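Macro domain-containing protein (Thermosipho africanus, PDB 7OMU) combines a DarT-family domain with a macro domain, a fold built on a mixed sheet flanked by helices, whose pocket holds adenosine-5-diphosphoribose in this model. Local coordinates at residues Ala108-Lys113 and Ser183-Ser188; Leu26-His31 and Ala83-Gln88. The protein carries 1 engineered substitution. All blocks are in the same frame, centred on the assembly; numbering follows the deposited sequence.

Contact 1. Residues Ala108-Lys113 and Ser183-Ser188; sequences AIVAVK and SAIYVS
Tyr186 carries CG anti to its own carbonyl carbon (chi1 -69°), and this lays the ring along the sheet face shared by Ile109 and Ala111. The ring meets Ala111 at its edge, CE2 lying 3.8 Å from Ala111 CB, and the small methyl suits a place beside so broad a side chain. Ile185 turns its CG2 branch anti to the backbone N, which brings that methyl to 3.9 Å from Ala108 CB. Its CG1 branch lies 4.3 Å from Val110 CG2. Both Ile185 and Val110 are beta-branched, a shape well suited to extended chain.

The backbones form an antiparallel ladder, the two strand directions 161° apart. Ile109 and Tyr186 are a hydrogen-bonded pair: Ile109 N gives to Tyr186 O at 3.0 Å, and Tyr186 N to Ile109 O at 2.7 Å. Val110 and Ile185 form the non-hydrogen-bonded pair next to it. Beyond them Ala111 N bonds to Ala184 O at 2.9 Å, and Ser183 N hydrogen-bonds to Ala111 O.

The phenol OH of Tyr186 is hydrogen-bonded to Glu25 OE1, and its ring stacks with Phe213. The pair is central in a four-stranded sheet, between strands 25-31 and 207-209; helices 35-41 and 190-200 pack against the Ile185 side.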
loop_
_atom_site.group_PDB
_atom_site.type_symbol
_atom_site.label_atom_id
_atom_site.label_comp_id
_atom_site.label_asym_id
_atom_site.label_seq_id
_atom_site.Cartn_x
_atom_site.Cartn_y
_atom_site.Cartn_z
ATOM N N ALA A 108 14.319 -5.911 3.255
ATOM C CA ALA A 108 14.890 -4.711 3.899
ATOM C C ALA A 108 14.929 -3.575 2.875
ATOM O O ALA A 108 15.318 -3.823 1.723
ATOM C CB ALA A 108 16.259 -5.029 4.438
ATOM N N ILE A 109 14.508 -2.378 3.280
ATOM C CA ILE A 109 14.642 -1.132 2.473
ATOM C C ILE A 109 15.816 -0.342 3.056
ATOM O O ILE A 109 15.753 0.034 4.239
ATOM C CB ILE A 109 13.314 -0.351 2.447
ATOM C CG1 ILE A 109 12.228 -1.164 1.736
ATOM C CG2 ILE A 109 13.486 1.019 1.810
ATOM C CD1 ILE A 109 10.834 -0.931 2.263
ATOM N N VAL A 110 16.876 -0.177 2.265
ATOM C CA VAL A 110 18.121 0.532 2.672
ATOM C C VAL A 110 17.937 2.006 2.320
ATOM O O VAL A 110 17.723 2.300 1.133
ATOM C CB VAL A 110 19.369 -0.070 1.999
ATOM C CG1 VAL A 110 20.639 0.679 2.387
ATOM C CG2 VAL A 110 19.503 -1.556 2.308
ATOM N N ALA A 111 17.977 2.877 3.326
ATOM C CA ALA A 111 17.843 4.340 3.176
ATOM C C ALA A 111 19.198 4.932 2.776
ATOM O O ALA A 111 20.215 4.576 3.398
ATOM C CB ALA A 111 17.327 4.946 4.455
ATOM N N VAL A 112 19.196 5.797 1.763
ATOM C CA VAL A 112 20.387 6.527 1.247
ATOM C C VAL A 112 20.102 8.022 1.416
ATOM O O VAL A 112 18.971 8.421 1.116
ATOM C CB VAL A 112 20.654 6.140 -0.219
ATOM C CG1 VAL A 112 21.802 6.934 -0.823
ATOM C CG2 VAL A 112 20.901 4.647 -0.364
ATOM N N LYS A 113 21.077 8.802 1.889
ATOM C CA LYS A 113 20.905 10.240 2.237
ATOM C C LYS A 113 20.581 11.052 0.979
ATOM O O LYS A 113 21.112 10.709 -0.086
ATOM C CB LYS A 113 22.161 10.797 2.916
ATOM C CG LYS A 113 22.252 10.545 4.416
ATOM C CD LYS A 113 23.320 11.371 5.114
ATOM C CE LYS A 113 24.729 10.868 4.869
ATOM N NZ LYS A 113 24.976 9.573 5.548
ATOM N N SER A 183 21.781 5.958 5.427
ATOM C CA SER A 183 21.161 6.603 6.617
ATOM C C SER A 183 20.784 5.542 7.645
ATOM O O SER A 183 21.131 5.700 8.824
ATOM C CB SER A 183 19.917 7.374 6.254
ATOM O OG SER A 183 20.177 8.372 5.282
ATOM N N ALA A 184 20.034 4.538 7.202
ATOM C CA ALA A 184 19.356 3.550 8.064
ATOM C C ALA A 184 18.871 2.383 7.209
ATOM O O ALA A 184 18.991 2.457 5.976
ATOM C CB ALA A 184 18.209 4.211 8.781
ATOM N N ILE A 185 18.347 1.345 7.854
ATOM C CA ILE A 185 17.704 0.187 7.173
ATOM C C ILE A 185 16.314 0.007 7.784
ATOM O O ILE A 185 16.227 -0.141 9.021
ATOM C CB ILE A 185 18.582 -1.073 7.286
ATOM C CG1 ILE A 185 19.923 -0.883 6.575
ATOM C CG2 ILE A 185 17.844 -2.299 6.771
ATOM C CD1 ILE A 185 21.097 -1.282 7.419
ATOM N N TYR A 186 15.282 0.071 6.943
ATOM C CA TYR A 186 13.864 -0.108 7.334
ATOM C C TYR A 186 13.521 -1.591 7.200
ATOM O O TYR A 186 14.034 -2.261 6.287
ATOM C CB TYR A 186 12.959 0.815 6.515
ATOM C CG TYR A 186 13.135 2.275 6.838
ATOM C CD1 TYR A 186 12.531 2.844 7.948
ATOM C CD2 TYR A 186 13.934 3.088 6.051
ATOM C CE1 TYR A 186 12.703 4.183 8.261
ATOM C CE2 TYR A 186 14.114 4.429 6.350
ATOM C CZ TYR A 186 13.492 4.979 7.455
ATOM O OH TYR A 186 13.669 6.295 7.748
ATOM N N VAL A 187 12.675 -2.070 8.111
ATOM C CA VAL A 187 12.442 -3.515 8.387
ATOM C C VAL A 187 11.002 -3.680 8.879
ATOM O O VAL A 187 10.476 -2.728 9.466
ATOM C CB VAL A 187 13.484 -4.007 9.408
ATOM C CG1 VAL A 187 13.082 -5.316 10.052
ATOM C CG2 VAL A 187 14.861 -4.140 8.779
ATOM N N SER A 188 10.392 -4.843 8.639
ATOM C CA SER A 188 8.935 -5.091 8.794
ATOM C C SER A 188 8.490 -5.107 10.264
ATOM O O SER A 188 7.374 -4.604 10.520
ATOM C CB SER A 188 8.536 -6.359 8.094
ATOM O OG SER A 188 9.325 -7.457 8.535
#

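Contact 2. Residues Leu26-His31 and Ala83-Gln88; sequences LYYITH and ANLYFQ
Tyr27 and Tyr86 make the one beta bridge here, an antiparallel hydrogen-bonded pair. Tyr27 N gives to Tyr86 O at 3.0 Å, and Tyr86 N to Tyr27 O at 2.8 Å, both bent at the hydrogen. With the strand directions 120° apart, the chains diverge on leaving this point, and side chains supply the rest of the contact.

Among the apolar contacts, Leu26 and Phe87 lie side by side, with Leu26 CD2 set obliquely 3.5 Å from Phe87 CD1. Leu26 also meets Leu85, CB to CB at 4.0 Å, while Leu85 sends its CD2 branch to 3.8 Å from Tyr28 CB. Ile29 has CG1 anti to its carbonyl carbon (chi1 -59°), and the CD1 methyl at the end of that branch comes to 3.7 Å from Tyr86 CE2. Branched aliphatic chains suit this buried place, packing against one another and against the aromatic rings.

The aromatic edges face main-chain oxygens: those of Tyr86 and Phe87 lie near the plane of the Tyr27 ring, and Asn84 O near that of Tyr28, 3.5 Å from Tyr28 CD1. Within its own strand, Asn84 places ND2 over one face of the Tyr86 ring.

The bridge joins edge strands of two sheets: strand 25-31 is flanked by 107-113, and 82-86 by 170-174. Helix 92-99 packs against Ile29 and Tyr86.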
loop_
_atom_site.group_PDB
_atom_site.type_symbol
_atom_site.label_atom_id
_atom_site.label_comp_id
_atom_site.label_asym_id
_atom_site.label_seq_id
_atom_site.Cartn_x
_atom_site.Cartn_y
_atom_site.Cartn_z
ATOM N N LEU A 26 16.513 8.531 -0.006
ATOM C CA LEU A 26 16.279 7.607 -1.146
ATOM C C LEU A 26 16.350 6.170 -0.615
ATOM O O LEU A 26 16.916 5.965 0.475
ATOM C CB LEU A 26 17.318 7.875 -2.238
ATOM C CG LEU A 26 17.186 9.220 -2.949
ATOM C CD1 LEU A 26 18.468 9.570 -3.679
ATOM C CD2 LEU A 26 16.025 9.218 -3.924
ATOM N N TYR A 27 15.779 5.212 -1.345
ATOM C CA TYR A 27 15.438 3.863 -0.830
ATOM C C TYR A 27 15.823 2.790 -1.848
ATOM O O TYR A 27 15.440 2.906 -3.025
ATOM C CB TYR A 27 13.945 3.808 -0.508
ATOM C CG TYR A 27 13.482 4.870 0.457
ATOM C CD1 TYR A 27 13.628 4.704 1.826
ATOM C CD2 TYR A 27 12.922 6.055 0.005
ATOM C CE1 TYR A 27 13.228 5.682 2.720
ATOM C CE2 TYR A 27 12.503 7.036 0.889
ATOM C CZ TYR A 27 12.658 6.853 2.252
ATOM O OH TYR A 27 12.256 7.824 3.122
ATOM N N TYR A 28 16.572 1.780 -1.395
ATOM C CA TYR A 28 16.956 0.579 -2.179
ATOM C C TYR A 28 16.327 -0.647 -1.513
ATOM O O TYR A 28 16.645 -0.922 -0.340
ATOM C CB TYR A 28 18.476 0.464 -2.265
ATOM C CG TYR A 28 18.980 -0.739 -3.020
ATOM C CD1 TYR A 28 19.003 -0.764 -4.405
ATOM C CD2 TYR A 28 19.448 -1.856 -2.348
ATOM C CE1 TYR A 28 19.491 -1.864 -5.100
ATOM C CE2 TYR A 28 19.923 -2.967 -3.027
ATOM C CZ TYR A 28 19.949 -2.973 -4.408
ATOM O OH TYR A 28 20.424 -4.078 -5.057
ATOM N N ILE A 29 15.434 -1.330 -2.235
ATOM C CA ILE A 29 14.777 -2.598 -1.795
ATOM C C ILE A 29 15.760 -3.744 -2.029
ATOM O O ILE A 29 16.347 -3.785 -3.126
ATOM C CB ILE A 29 13.464 -2.829 -2.565
ATOM C CG1 ILE A 29 12.476 -1.681 -2.359
ATOM C CG2 ILE A 29 12.847 -4.168 -2.190
ATOM C CD1 ILE A 29 11.391 -1.631 -3.406
ATOM N N THR A 30 15.912 -4.643 -1.055
ATOM C CA THR A 30 16.783 -5.844 -1.162
ATOM C C THR A 30 16.336 -6.938 -0.187
ATOM O O THR A 30 15.582 -6.637 0.756
ATOM C CB THR A 30 18.252 -5.483 -0.910
ATOM O OG1 THR A 30 19.056 -6.555 -1.406
ATOM C CG2 THR A 30 18.556 -5.219 0.548
ATOM N N HIS A 31 16.813 -8.164 -0.405
ATOM C CA HIS A 31 16.669 -9.295 0.545
ATOM C C HIS A 31 17.503 -8.964 1.785
ATOM O O HIS A 31 18.597 -8.398 1.631
ATOM C CB HIS A 31 17.076 -10.622 -0.108
ATOM C CG HIS A 31 16.541 -11.824 0.593
ATOM N ND1 HIS A 31 16.952 -12.188 1.861
ATOM C CD2 HIS A 31 15.636 -12.750 0.207
ATOM C CE1 HIS A 31 16.322 -13.284 2.228
ATOM N NE2 HIS A 31 15.509 -13.652 1.231
ATOM N N ALA A 83 22.539 1.742 -10.094
ATOM C CA ALA A 83 21.848 1.254 -8.880
ATOM C C ALA A 83 20.556 2.052 -8.708
ATOM O O ALA A 83 20.631 3.294 -8.678
ATOM C CB ALA A 83 22.749 1.400 -7.679
ATOM N N ASN A 84 19.421 1.360 -8.592
ATOM C CA ASN A 84 18.061 1.963 -8.637
ATOM C C ASN A 84 17.638 2.367 -7.221
ATOM O O ASN A 84 17.255 1.473 -6.437
ATOM C CB ASN A 84 17.068 0.998 -9.291
ATOM C CG ASN A 84 15.774 1.656 -9.714
ATOM O OD1 ASN A 84 15.590 1.970 -10.886
ATOM N ND2 ASN A 84 14.868 1.852 -8.774
ATOM N N LEU A 85 17.717 3.664 -6.911
ATOM C CA LEU A 85 17.276 4.256 -5.619
ATOM C C LEU A 85 15.916 4.930 -5.820
ATOM O O LEU A 85 15.886 6.011 -6.431
ATOM C CB LEU A 85 18.327 5.267 -5.148
ATOM C CG LEU A 85 19.755 4.736 -5.044
ATOM C CD1 LEU A 85 20.685 5.789 -4.468
ATOM C CD2 LEU A 85 19.804 3.472 -4.202
ATOM N N TYR A 86 14.838 4.313 -5.335
ATOM C CA TYR A 86 13.445 4.816 -5.470
ATOM C C TYR A 86 13.235 6.029 -4.557
ATOM O O TYR A 86 13.809 6.054 -3.458
ATOM C CB TYR A 86 12.426 3.736 -5.096
ATOM C CG TYR A 86 12.378 2.528 -5.996
ATOM C CD1 TYR A 86 11.834 2.604 -7.268
ATOM C CD2 TYR A 86 12.836 1.297 -5.563
ATOM C CE1 TYR A 86 11.764 1.493 -8.094
ATOM C CE2 TYR A 86 12.776 0.178 -6.374
ATOM C CZ TYR A 86 12.237 0.274 -7.644
ATOM O OH TYR A 86 12.186 -0.834 -8.441
ATOM N N PHE A 87 12.412 6.987 -4.989
ATOM C CA PHE A 87 11.905 8.099 -4.144
ATOM C C PHE A 87 10.790 7.568 -3.243
ATOM O O PHE A 87 10.620 8.084 -2.118
ATOM C CB PHE A 87 11.376 9.246 -5.005
ATOM C CG PHE A 87 12.439 9.932 -5.816
ATOM C CD1 PHE A 87 13.261 10.879 -5.232
ATOM C CD2 PHE A 87 12.628 9.615 -7.147
ATOM C CE1 PHE A 87 14.254 11.499 -5.969
ATOM C CE2 PHE A 87 13.623 10.237 -7.884
ATOM C CZ PHE A 87 14.428 11.183 -7.297
ATOM N N GLN A 88 10.041 6.588 -3.757
ATOM C CA GLN A 88 8.934 5.904 -3.049
ATOM C C GLN A 88 9.143 4.398 -3.152
ATOM O O GLN A 88 8.937 3.821 -4.215
ATOM C CB GLN A 88 7.596 6.320 -3.664
ATOM C CG GLN A 88 6.414 5.526 -3.130
ATOM C CD GLN A 88 6.259 5.725 -1.644
ATOM O OE1 GLN A 88 6.805 4.971 -0.831
ATOM N NE2 GLN A 88 5.526 6.771 -1.292
#

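Overall arrangement
The centres of the two contacts are about 9 Å apart, on the same side of the chain's centre, and all four segments belong to the DarT-family part of the chain. Contact 2 closes along the chain before contact 1 opens. They adjoin through strands 25-31 and 107-113, neighbours in one sheet, where Val110 N and Val112 N probably hydrogen-bond to Tyr28 O and Leu26 O; Ile109 also packs on Tyr27. Contact 1 pairs the two middle strands of that sheet, whereas contact 2 ties its edge to a second, antiparallel sheet. Contact 2 thus links the two sheets, and contact 1 carries the pairing further into the first.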